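Beta-L-arabinobiosidase (Bacteroides thetaiotaomicron, PDB 5MQR) is a multidomain glycosidase of gut bacterial pectin metabolism that probably releases beta-L-arabinobiose from arabinose-containing glycans, with an exo-alpha-sialidase activity tentatively assigned as well. Local coordinates at residues Lys263-Pro271 with Lys310-Tyr321; Ile683-Met692 with Lys726-Thr734. One frame throughout, in Å; residues are numbered along the deposited sequence.

Interaction 1 (Lys263-Pro271 with Lys310-Tyr321) and interaction 2 (Ile683-Met692 with Lys726-Thr734) belong to separate parts of a single long chain and lie on opposite sides of its centre. Their centres are 59 Å apart, their nearest atoms about 39 Å, so neither touches the other. The first joins two neighbouring beta sheets in the propeller-like part, largely through buried side chains; the side chain of Trp312 comes about 7 Å from a bound calcium ion. The second, only partly buried, fastens a beta-hairpin to a helix in the helix-rich glycoside hydrolase part. Both use side-chain groups to satisfy backbone polar atoms.

Interaction 1: Lys263-Pro271 with Lys310-Tyr321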
loop_
_atom_site.group_PDB
_atom_site.type_symbol
_atom_site.label_atom_id
_atom_site.label_comp_id
_atom_site.label_asym_id
_atom_site.label_seq_id
_atom_site.Cartn_x
_atom_site.Cartn_y
_atom_site.Cartn_z
ATOM N N LYS A 263 -26.856 -11.032 21.061
ATOM C CA LYS A 263 -27.681 -10.640 19.925
ATOM C C LYS A 263 -26.936 -10.538 18.628
ATOM O O LYS A 263 -25.825 -10.045 18.605
ATOM C CB LYS A 263 -28.324 -9.295 20.212
ATOM C CG LYS A 263 -28.947 -9.280 21.583
ATOM C CD LYS A 263 -30.181 -8.421 21.685
ATOM C CE LYS A 263 -30.922 -8.811 22.957
ATOM N NZ LYS A 263 -32.000 -7.828 23.206
ATOM N N ALA A 264 -27.589 -10.979 17.552
ATOM C CA ALA A 264 -27.105 -10.794 16.186
ATOM C C ALA A 264 -25.728 -11.424 15.969
ATOM O O ALA A 264 -24.824 -10.803 15.392
ATOM C CB ALA A 264 -27.103 -9.309 15.828
ATOM N N PHE A 265 -25.584 -12.648 16.471
ATOM C CA PHE A 265 -24.391 -13.470 16.267
ATOM C C PHE A 265 -23.896 -13.437 14.823
ATOM O O PHE A 265 -24.670 -13.565 13.870
ATOM C CB PHE A 265 -24.711 -14.911 16.675
ATOM C CG PHE A 265 -23.610 -15.906 16.407
ATOM C CD1 PHE A 265 -23.484 -16.510 15.160
ATOM C CD2 PHE A 265 -22.743 -16.281 17.426
ATOM C CE1 PHE A 265 -22.485 -17.440 14.915
ATOM C CE2 PHE A 265 -21.731 -17.222 17.202
ATOM C CZ PHE A 265 -21.601 -17.805 15.939
ATOM N N ASN A 266 -22.602 -13.234 14.667
ATOM C CA ASN A 266 -21.919 -13.570 13.417
ATOM C C ASN A 266 -20.548 -14.066 13.777
ATOM O O ASN A 266 -20.075 -13.818 14.878
ATOM C CB ASN A 266 -21.871 -12.411 12.414
ATOM C CG ASN A 266 -21.234 -11.149 12.965
ATOM O OD1 ASN A 266 -20.198 -10.703 12.469
ATOM N ND2 ASN A 266 -21.869 -10.544 13.970
ATOM N N CYS A 267 -19.921 -14.787 12.854
ATOM C CA CYS A 267 -18.650 -15.416 13.121
ATOM C C CYS A 267 -17.812 -15.552 11.889
ATOM O O CYS A 267 -18.301 -15.434 10.755
ATOM C CB CYS A 267 -18.875 -16.820 13.721
ATOM S SG CYS A 267 -19.605 -18.071 12.625
ATOM N N TYR A 268 -16.540 -15.836 12.121
ATOM C CA TYR A 268 -15.630 -16.157 11.039
ATOM C C TYR A 268 -14.529 -17.073 11.526
ATOM O O TYR A 268 -14.318 -17.202 12.729
ATOM C CB TYR A 268 -15.046 -14.896 10.415
ATOM C CG TYR A 268 -14.335 -13.925 11.334
ATOM C CD1 TYR A 268 -13.038 -14.170 11.803
ATOM C CD2 TYR A 268 -14.927 -12.720 11.674
ATOM C CE1 TYR A 268 -12.384 -13.246 12.616
ATOM C CE2 TYR A 268 -14.289 -11.786 12.475
ATOM C CZ TYR A 268 -13.009 -12.039 12.942
ATOM O OH TYR A 268 -12.371 -11.091 13.707
ATOM N N THR A 269 -13.827 -17.674 10.573
ATOM C CA THR A 269 -12.805 -18.667 10.841
ATOM C C THR A 269 -11.433 -17.996 10.834
ATOM O O THR A 269 -11.050 -17.350 9.868
ATOM C CB THR A 269 -12.872 -19.811 9.809
ATOM O OG1 THR A 269 -14.170 -20.430 9.874
ATOM C CG2 THR A 269 -11.797 -20.870 10.105
ATOM N N LEU A 270 -10.714 -18.143 11.937
ATOM C CA LEU A 270 -9.371 -17.581 12.098
ATOM C C LEU A 270 -8.338 -18.404 11.304
ATOM O O LEU A 270 -8.645 -19.496 10.858
ATOM C CB LEU A 270 -8.996 -17.582 13.587
ATOM C CG LEU A 270 -9.841 -16.743 14.540
ATOM C CD1 LEU A 270 -9.448 -17.040 15.978
ATOM C CD2 LEU A 270 -9.670 -15.260 14.210
ATOM N N PRO A 271 -7.117 -17.890 11.115
ATOM C CA PRO A 271 -6.153 -18.678 10.320
ATOM C C PRO A 271 -5.821 -20.061 10.879
ATOM O O PRO A 271 -5.511 -20.941 10.089
ATOM C CB PRO A 271 -4.906 -17.787 10.279
ATOM C CG PRO A 271 -5.459 -16.405 10.440
ATOM C CD PRO A 271 -6.602 -16.540 11.402
ATOM N N LYS A 310 -25.506 -3.438 15.686
ATOM C CA LYS A 310 -24.723 -4.570 15.118
ATOM C C LYS A 310 -23.280 -4.248 14.670
ATOM O O LYS A 310 -22.955 -3.137 14.242
ATOM C CB LYS A 310 -25.401 -5.249 13.923
ATOM C CG LYS A 310 -26.778 -5.823 14.141
ATOM C CD LYS A 310 -27.250 -6.525 12.869
ATOM C CE LYS A 310 -28.639 -7.137 13.057
ATOM N NZ LYS A 310 -29.134 -7.873 11.859
ATOM N N ILE A 311 -22.442 -5.275 14.742
ATOM C CA ILE A 311 -21.108 -5.257 14.164
ATOM C C ILE A 311 -20.979 -6.520 13.294
ATOM O O ILE A 311 -21.435 -7.612 13.670
ATOM C CB ILE A 311 -20.028 -5.172 15.257
ATOM C CG1 ILE A 311 -18.619 -5.349 14.651
ATOM C CG2 ILE A 311 -20.264 -6.200 16.356
ATOM C CD1 ILE A 311 -17.486 -4.836 15.542
ATOM N N TRP A 312 -20.418 -6.348 12.110
ATOM C CA TRP A 312 -20.213 -7.428 11.183
ATOM C C TRP A 312 -18.733 -7.648 11.016
ATOM O O TRP A 312 -18.006 -6.713 10.710
ATOM C CB TRP A 312 -20.770 -7.050 9.825
ATOM C CG TRP A 312 -20.409 -8.028 8.767
ATOM C CD1 TRP A 312 -19.496 -7.859 7.777
ATOM C CD2 TRP A 312 -20.917 -9.350 8.630
ATOM N NE1 TRP A 312 -19.427 -8.975 7.007
ATOM C CE2 TRP A 312 -20.287 -9.917 7.507
ATOM C CE3 TRP A 312 -21.862 -10.109 9.337
ATOM C CZ2 TRP A 312 -20.569 -11.228 7.064
ATOM C CZ3 TRP A 312 -22.147 -11.398 8.899
ATOM C CH2 TRP A 312 -21.509 -11.941 7.760
ATOM N N GLY A 313 -18.305 -8.881 11.169
ATOM C CA GLY A 313 -16.918 -9.257 10.928
ATOM C C GLY A 313 -16.834 -10.403 9.932
ATOM O O GLY A 313 -17.654 -11.299 9.962
ATOM N N GLN A 314 -15.824 -10.383 9.077
ATOM C CA GLN A 314 -15.576 -11.485 8.165
ATOM C C GLN A 314 -14.132 -11.555 7.718
ATOM O O GLN A 314 -13.404 -10.565 7.777
ATOM C CB GLN A 314 -16.470 -11.385 6.922
ATOM C CG GLN A 314 -16.161 -10.247 5.948
ATOM C CD GLN A 314 -17.049 -10.323 4.704
ATOM O OE1 GLN A 314 -18.201 -9.858 4.694
ATOM N NE2 GLN A 314 -16.523 -10.945 3.657
ATOM N N ARG A 315 -13.764 -12.746 7.249
ATOM C CA ARG A 315 -12.601 -12.943 6.421
ATOM C C ARG A 315 -12.823 -12.390 4.987
ATOM O O ARG A 315 -13.895 -12.520 4.425
ATOM C CB ARG A 315 -12.230 -14.439 6.372
ATOM C CG ARG A 315 -10.778 -14.615 5.959
ATOM C CD ARG A 315 -10.255 -16.042 5.943
ATOM N NE ARG A 315 -8.801 -15.961 6.120
ATOM C CZ ARG A 315 -7.973 -16.986 6.321
ATOM N NH1 ARG A 315 -8.426 -18.240 6.362
ATOM N NH2 ARG A 315 -6.674 -16.742 6.489
ATOM N N LEU A 316 -11.801 -11.768 4.422
ATOM C CA LEU A 316 -11.850 -11.206 3.077
ATOM C C LEU A 316 -11.191 -12.166 2.082
ATOM O O LEU A 316 -10.585 -13.173 2.486
ATOM C CB LEU A 316 -11.160 -9.837 3.049
ATOM C CG LEU A 316 -11.691 -8.841 4.089
ATOM C CD1 LEU A 316 -10.820 -7.598 4.166
ATOM C CD2 LEU A 316 -13.119 -8.453 3.778
ATOM N N SER A 317 -11.325 -11.859 0.786
ATOM C CA SER A 317 -10.810 -12.740 -0.268
ATOM C C SER A 317 -9.274 -12.755 -0.316
ATOM O O SER A 317 -8.704 -13.665 -0.884
ATOM C CB SER A 317 -11.367 -12.367 -1.653
ATOM O OG SER A 317 -10.809 -11.172 -2.158
ATOM N N ASP A 318 -8.621 -11.744 0.256
ATOM C CA ASP A 318 -7.150 -11.720 0.349
ATOM C C ASP A 318 -6.600 -12.410 1.604
ATOM O O ASP A 318 -5.426 -12.318 1.865
ATOM C CB ASP A 318 -6.618 -10.273 0.245
ATOM C CG ASP A 318 -6.996 -9.394 1.449
ATOM O OD1 ASP A 318 -7.671 -9.888 2.389
ATOM O OD2 ASP A 318 -6.602 -8.196 1.460
ATOM N N GLY A 319 -7.438 -13.073 2.393
ATOM C CA GLY A 319 -6.979 -13.776 3.594
ATOM C C GLY A 319 -6.950 -12.924 4.867
ATOM O O GLY A 319 -6.752 -13.463 5.957
ATOM N N THR A 320 -7.170 -11.618 4.753
ATOM C CA THR A 320 -7.219 -10.747 5.919
ATOM C C THR A 320 -8.668 -10.625 6.424
ATOM O O THR A 320 -9.553 -11.337 5.955
ATOM C CB THR A 320 -6.588 -9.375 5.625
ATOM O OG1 THR A 320 -7.410 -8.626 4.724
ATOM C CG2 THR A 320 -5.179 -9.549 5.050
ATOM N N TYR A 321 -8.878 -9.773 7.423
ATOM C CA TYR A 321 -10.136 -9.680 8.105
ATOM C C TYR A 321 -10.576 -8.212 8.198
ATOM O O TYR A 321 -9.739 -7.303 8.131
ATOM C CB TYR A 321 -9.995 -10.333 9.477
ATOM C CG TYR A 321 -9.746 -11.838 9.401
ATOM C CD1 TYR A 321 -8.453 -12.355 9.231
ATOM C CD2 TYR A 321 -10.788 -12.731 9.510
ATOM C CE1 TYR A 321 -8.218 -13.732 9.178
ATOM C CE2 TYR A 321 -10.570 -14.094 9.449
ATOM C CZ TYR A 321 -9.275 -14.589 9.280
ATOM O OH TYR A 321 -9.084 -15.942 9.222
HETATM O O HOH W 1 -23.742 -7.858 15.633
HETATM O O HOH W 2 -19.220 -13.419 9.206
#
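Asn266 reaches across from strand 266-269 to strand 311-315, which runs almost parallel to it. Its CB touches CZ3 of Trp312 at 3.7 Å. Set between the backbone N and the carbonyl carbon (chi1 56°), CG crosses the gap to 3.6 Å from Ile311 O, near Trp312 CE3; amide and indole planes are 16° apart. At the tip, OD1 accepts a nearly straight hydrogen bond from Gly313 N at 2.9 Å, while ND2 donates to Ile311 O at 3.0 Å in a bent bond (134°) and to Ala264 O in its own segment. An amide suits this place because it offers donor and acceptor together; a leucine here would probably leave Gly313 N and Ile311 O without these partners. The Tyr268 ring packs obliquely against Gly313, its CD2 3.5 Å from Gly313 C; a CB there would clash with CE2. Tyr268 CD1 approaches Tyr321 CE2 to 3.4 Å, and its hydroxyl bonds to Gly342 and Tyr345. Tyr321 in turn places OH on a lone pair of Thr269 O, 2.5 Å away. One water donates to both Cys267 O and Gly313 O. Each strand is first in its own four-stranded antiparallel sheet, consistent with the inner strands of adjacent beta-propeller blades. Every direct hydrogen bond across this seam has a side chain at one end, so the two sheets are joined by amide, phenol and water chemistry and not by backbone pairing.

Interaction 2: Ile683-Met692 with Lys726-Thr734; sequences IKETPVGYGM and KYLDQIIHT
Gly691 and Ile731 bring their CA atoms to 4.5 Å where the hairpin of strands 683-684 and 691-692, closed by a type I turn from Thr686 to Gly689, rests on helix 726-737. A CB on Gly691 would crowd Thr686 CG2 across the hairpin; Ile731 CG1 packs on the Gly691 carbonyl carbon. Gln730 OE1 accepts from Tyr690 N at 2.9 Å (159° at the hydrogen), and the Gln730 chain, extended beyond CG, brings the amide to the Tyr690 ring, the planes 19° apart. Gly689 must lack a CB: its backbone angles would jam one against Val688 O, and it would also strike Gln730 OE1. Tyr727 CD1 sits over one face of the Tyr690 ring, 3.7 Å from Tyr690 CE2, while a water links Tyr690 OH to Lys726 NZ. Thr734 OG1, turned beside its own backbone N (chi1 -68°), lies 2.7 Å from Tyr690 O, and a water donates to it and to Val688 O. Ile731 CG2 meets CB of Met692, present as selenomethionine, at 3.7 Å, an apolar patch that Ile683 extends against Tyr727. A short hairpin laid on a helix of this helix-rich domain is consistent with the alpha/alpha-barrel architecture of six-hairpin glycosidases.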
loop_
_atom_site.group_PDB
_atom_site.type_symbol
_atom_site.label_atom_id
_atom_site.label_comp_id
_atom_site.label_asym_id
_atom_site.label_seq_id
_atom_site.Cartn_x
_atom_site.Cartn_y
_atom_site.Cartn_z
ATOM N N ILE A 683 29.973 16.668 -1.495
ATOM C CA ILE A 683 29.712 17.545 -2.614
ATOM C C ILE A 683 30.405 18.874 -2.317
ATOM O O ILE A 683 30.101 19.524 -1.301
ATOM C CB ILE A 683 28.210 17.718 -2.818
ATOM C CG1 ILE A 683 27.603 16.347 -3.152
ATOM C CG2 ILE A 683 27.943 18.741 -3.920
ATOM C CD1 ILE A 683 26.099 16.284 -3.017
ATOM N N LYS A 684 31.323 19.270 -3.192
ATOM C CA LYS A 684 32.147 20.468 -2.989
ATOM C C LYS A 684 32.008 21.467 -4.133
ATOM O O LYS A 684 32.099 21.078 -5.283
ATOM C CB LYS A 684 33.592 20.016 -2.917
ATOM C CG LYS A 684 34.601 21.065 -2.473
ATOM C CD LYS A 684 35.959 20.384 -2.333
ATOM C CE LYS A 684 37.075 21.366 -2.034
ATOM N NZ LYS A 684 36.737 22.103 -0.797
ATOM N N GLU A 685 31.813 22.749 -3.836
ATOM C CA GLU A 685 31.801 23.766 -4.905
ATOM C C GLU A 685 33.228 23.972 -5.402
ATOM O O GLU A 685 34.159 23.944 -4.609
ATOM C CB GLU A 685 31.146 25.086 -4.451
ATOM C CG GLU A 685 29.671 24.882 -4.096
ATOM C CD GLU A 685 28.853 26.127 -3.731
ATOM O OE1 GLU A 685 29.406 27.242 -3.502
ATOM O OE2 GLU A 685 27.600 25.950 -3.648
ATOM N N THR A 686 33.403 24.074 -6.720
ATOM C CA THR A 686 34.698 24.432 -7.323
ATOM C C THR A 686 34.454 25.427 -8.439
ATOM O O THR A 686 33.345 25.534 -8.919
ATOM C CB THR A 686 35.491 23.212 -7.883
ATOM O OG1 THR A 686 35.145 22.947 -9.253
ATOM C CG2 THR A 686 35.292 21.955 -7.046
ATOM N N PRO A 687 35.488 26.146 -8.888
ATOM C CA PRO A 687 35.234 27.075 -10.011
ATOM C C PRO A 687 34.744 26.417 -11.315
ATOM O O PRO A 687 34.178 27.120 -12.144
ATOM C CB PRO A 687 36.582 27.785 -10.220
ATOM C CG PRO A 687 37.360 27.557 -8.948
ATOM C CD PRO A 687 36.856 26.259 -8.362
ATOM N N VAL A 688 34.922 25.100 -11.480
ATOM C CA VAL A 688 34.385 24.394 -12.652
ATOM C C VAL A 688 33.117 23.570 -12.395
ATOM O O VAL A 688 32.713 22.776 -13.228
ATOM C CB VAL A 688 35.467 23.520 -13.303
ATOM C CG1 VAL A 688 36.598 24.419 -13.792
ATOM C CG2 VAL A 688 35.976 22.434 -12.345
ATOM N N GLY A 689 32.467 23.787 -11.261
ATOM C CA GLY A 689 31.289 23.018 -10.878
ATOM C C GLY A 689 31.598 22.073 -9.730
ATOM O O GLY A 689 32.697 22.065 -9.187
ATOM N N TYR A 690 30.603 21.273 -9.366
ATOM C CA TYR A 690 30.717 20.392 -8.222
ATOM C C TYR A 690 31.786 19.329 -8.412
ATOM O O TYR A 690 31.959 18.805 -9.515
ATOM C CB TYR A 690 29.388 19.709 -7.912
ATOM C CG TYR A 690 28.243 20.617 -7.477
ATOM C CD1 TYR A 690 28.303 21.333 -6.269
ATOM C CD2 TYR A 690 27.069 20.699 -8.226
ATOM C CE1 TYR A 690 27.233 22.106 -5.835
ATOM C CE2 TYR A 690 26.003 21.502 -7.811
ATOM C CZ TYR A 690 26.097 22.199 -6.615
ATOM O OH TYR A 690 25.054 22.983 -6.196
ATOM N N GLY A 691 32.509 19.071 -7.319
ATOM C CA GLY A 691 33.458 17.980 -7.201
ATOM C C GLY A 691 32.980 17.065 -6.093
ATOM O O GLY A 691 32.085 17.455 -5.328
HETATM N N MSE A 692 33.546 15.853 -6.035
HETATM C CA MSE A 692 33.299 14.900 -4.944
HETATM C C MSE A 692 34.601 14.466 -4.310
HETATM O O MSE A 692 35.444 13.809 -4.946
HETATM C CB MSE A 692 32.466 13.690 -5.372
HETATM C CG MSE A 692 32.271 12.706 -4.229
HETATM SE SE MSE A 692 30.679 11.582 -4.532
HETATM C CE MSE A 692 29.225 12.785 -3.931
ATOM N N LYS A 726 22.196 17.124 -11.465
ATOM C CA LYS A 726 23.246 18.144 -11.611
ATOM C C LYS A 726 24.517 17.835 -10.820
ATOM O O LYS A 726 25.595 18.152 -11.287
ATOM C CB LYS A 726 22.738 19.562 -11.304
ATOM C CG LYS A 726 22.489 19.835 -9.829
ATOM C CD LYS A 726 21.950 21.244 -9.602
ATOM C CE LYS A 726 21.777 21.482 -8.107
ATOM N NZ LYS A 726 21.067 22.740 -7.793
ATOM N N TYR A 727 24.391 17.187 -9.662
ATOM C CA TYR A 727 25.542 16.874 -8.791
ATOM C C TYR A 727 26.523 15.930 -9.476
ATOM O O TYR A 727 27.708 16.265 -9.680
ATOM C CB TYR A 727 25.096 16.297 -7.408
ATOM C CG TYR A 727 24.183 17.266 -6.684
ATOM C CD1 TYR A 727 24.682 18.468 -6.169
ATOM C CD2 TYR A 727 22.815 17.026 -6.599
ATOM C CE1 TYR A 727 23.845 19.385 -5.542
ATOM C CE2 TYR A 727 21.960 17.946 -6.005
ATOM C CZ TYR A 727 22.482 19.122 -5.476
ATOM O OH TYR A 727 21.659 20.014 -4.881
ATOM N N LEU A 728 26.025 14.756 -9.833
ATOM C CA LEU A 728 26.853 13.751 -10.467
ATOM C C LEU A 728 27.298 14.142 -11.909
ATOM O O LEU A 728 28.415 13.818 -12.328
ATOM C CB LEU A 728 26.153 12.402 -10.438
ATOM C CG LEU A 728 27.038 11.219 -10.835
ATOM C CD1 LEU A 728 28.372 11.167 -10.080
ATOM C CD2 LEU A 728 26.219 9.964 -10.595
ATOM N N ASP A 729 26.452 14.861 -12.644
ATOM C CA ASP A 729 26.854 15.396 -13.954
ATOM C C ASP A 729 28.162 16.205 -13.822
ATOM O O ASP A 729 29.123 15.981 -14.540
ATOM C CB ASP A 729 25.784 16.333 -14.518
ATOM C CG ASP A 729 24.582 15.628 -15.146
ATOM O OD1 ASP A 729 24.488 14.390 -15.300
ATOM O OD2 ASP A 729 23.690 16.407 -15.507
ATOM N N GLN A 730 28.160 17.131 -12.869
ATOM C CA GLN A 730 29.273 18.036 -12.614
ATOM C C GLN A 730 30.493 17.343 -12.015
ATOM O O GLN A 730 31.620 17.606 -12.446
ATOM C CB GLN A 730 28.812 19.219 -11.742
ATOM C CG GLN A 730 27.901 20.173 -12.513
ATOM C CD GLN A 730 27.455 21.393 -11.729
ATOM O OE1 GLN A 730 28.225 21.980 -10.941
ATOM N NE2 GLN A 730 26.212 21.793 -11.942
ATOM N N ILE A 731 30.261 16.453 -11.045
ATOM C CA ILE A 731 31.323 15.660 -10.418
ATOM C C ILE A 731 32.155 14.919 -11.446
ATOM O O ILE A 731 33.377 14.953 -11.382
ATOM C CB ILE A 731 30.767 14.658 -9.381
ATOM C CG1 ILE A 731 30.335 15.400 -8.111
ATOM C CG2 ILE A 731 31.793 13.598 -9.005
ATOM C CD1 ILE A 731 29.274 14.649 -7.313
ATOM N N ILE A 732 31.482 14.234 -12.358
ATOM C CA ILE A 732 32.125 13.550 -13.466
ATOM C C ILE A 732 32.805 14.554 -14.407
ATOM O O ILE A 732 33.994 14.390 -14.716
ATOM C CB ILE A 732 31.122 12.636 -14.221
ATOM C CG1 ILE A 732 30.750 11.459 -13.318
ATOM C CG2 ILE A 732 31.694 12.116 -15.545
ATOM C CD1 ILE A 732 29.547 10.696 -13.792
ATOM N N HIS A 733 32.092 15.588 -14.849
ATOM C CA HIS A 733 32.715 16.552 -15.770
ATOM C C HIS A 733 33.926 17.235 -15.134
ATOM O O HIS A 733 34.899 17.491 -15.810
ATOM C CB HIS A 733 31.711 17.571 -16.313
ATOM C CG HIS A 733 30.730 16.989 -17.293
ATOM N ND1 HIS A 733 29.556 17.630 -17.646
ATOM C CD2 HIS A 733 30.730 15.811 -17.964
ATOM C CE1 HIS A 733 28.882 16.874 -18.497
ATOM N NE2 HIS A 733 29.576 15.770 -18.710
ATOM N N THR A 734 33.885 17.465 -13.827
ATOM C CA THR A 734 35.012 18.049 -13.108
ATOM C C THR A 734 36.277 17.165 -13.212
ATOM O O THR A 734 37.361 17.679 -13.481
ATOM C CB THR A 734 34.625 18.289 -11.643
ATOM O OG1 THR A 734 33.643 19.334 -11.578
ATOM C CG2 THR A 734 35.824 18.660 -10.806
HETATM O O HOH W 3 32.151 20.234 -13.741
HETATM O O HOH W 4 23.680 24.072 -8.240
HETATM O O HOH W 5 34.858 15.521 -8.970
#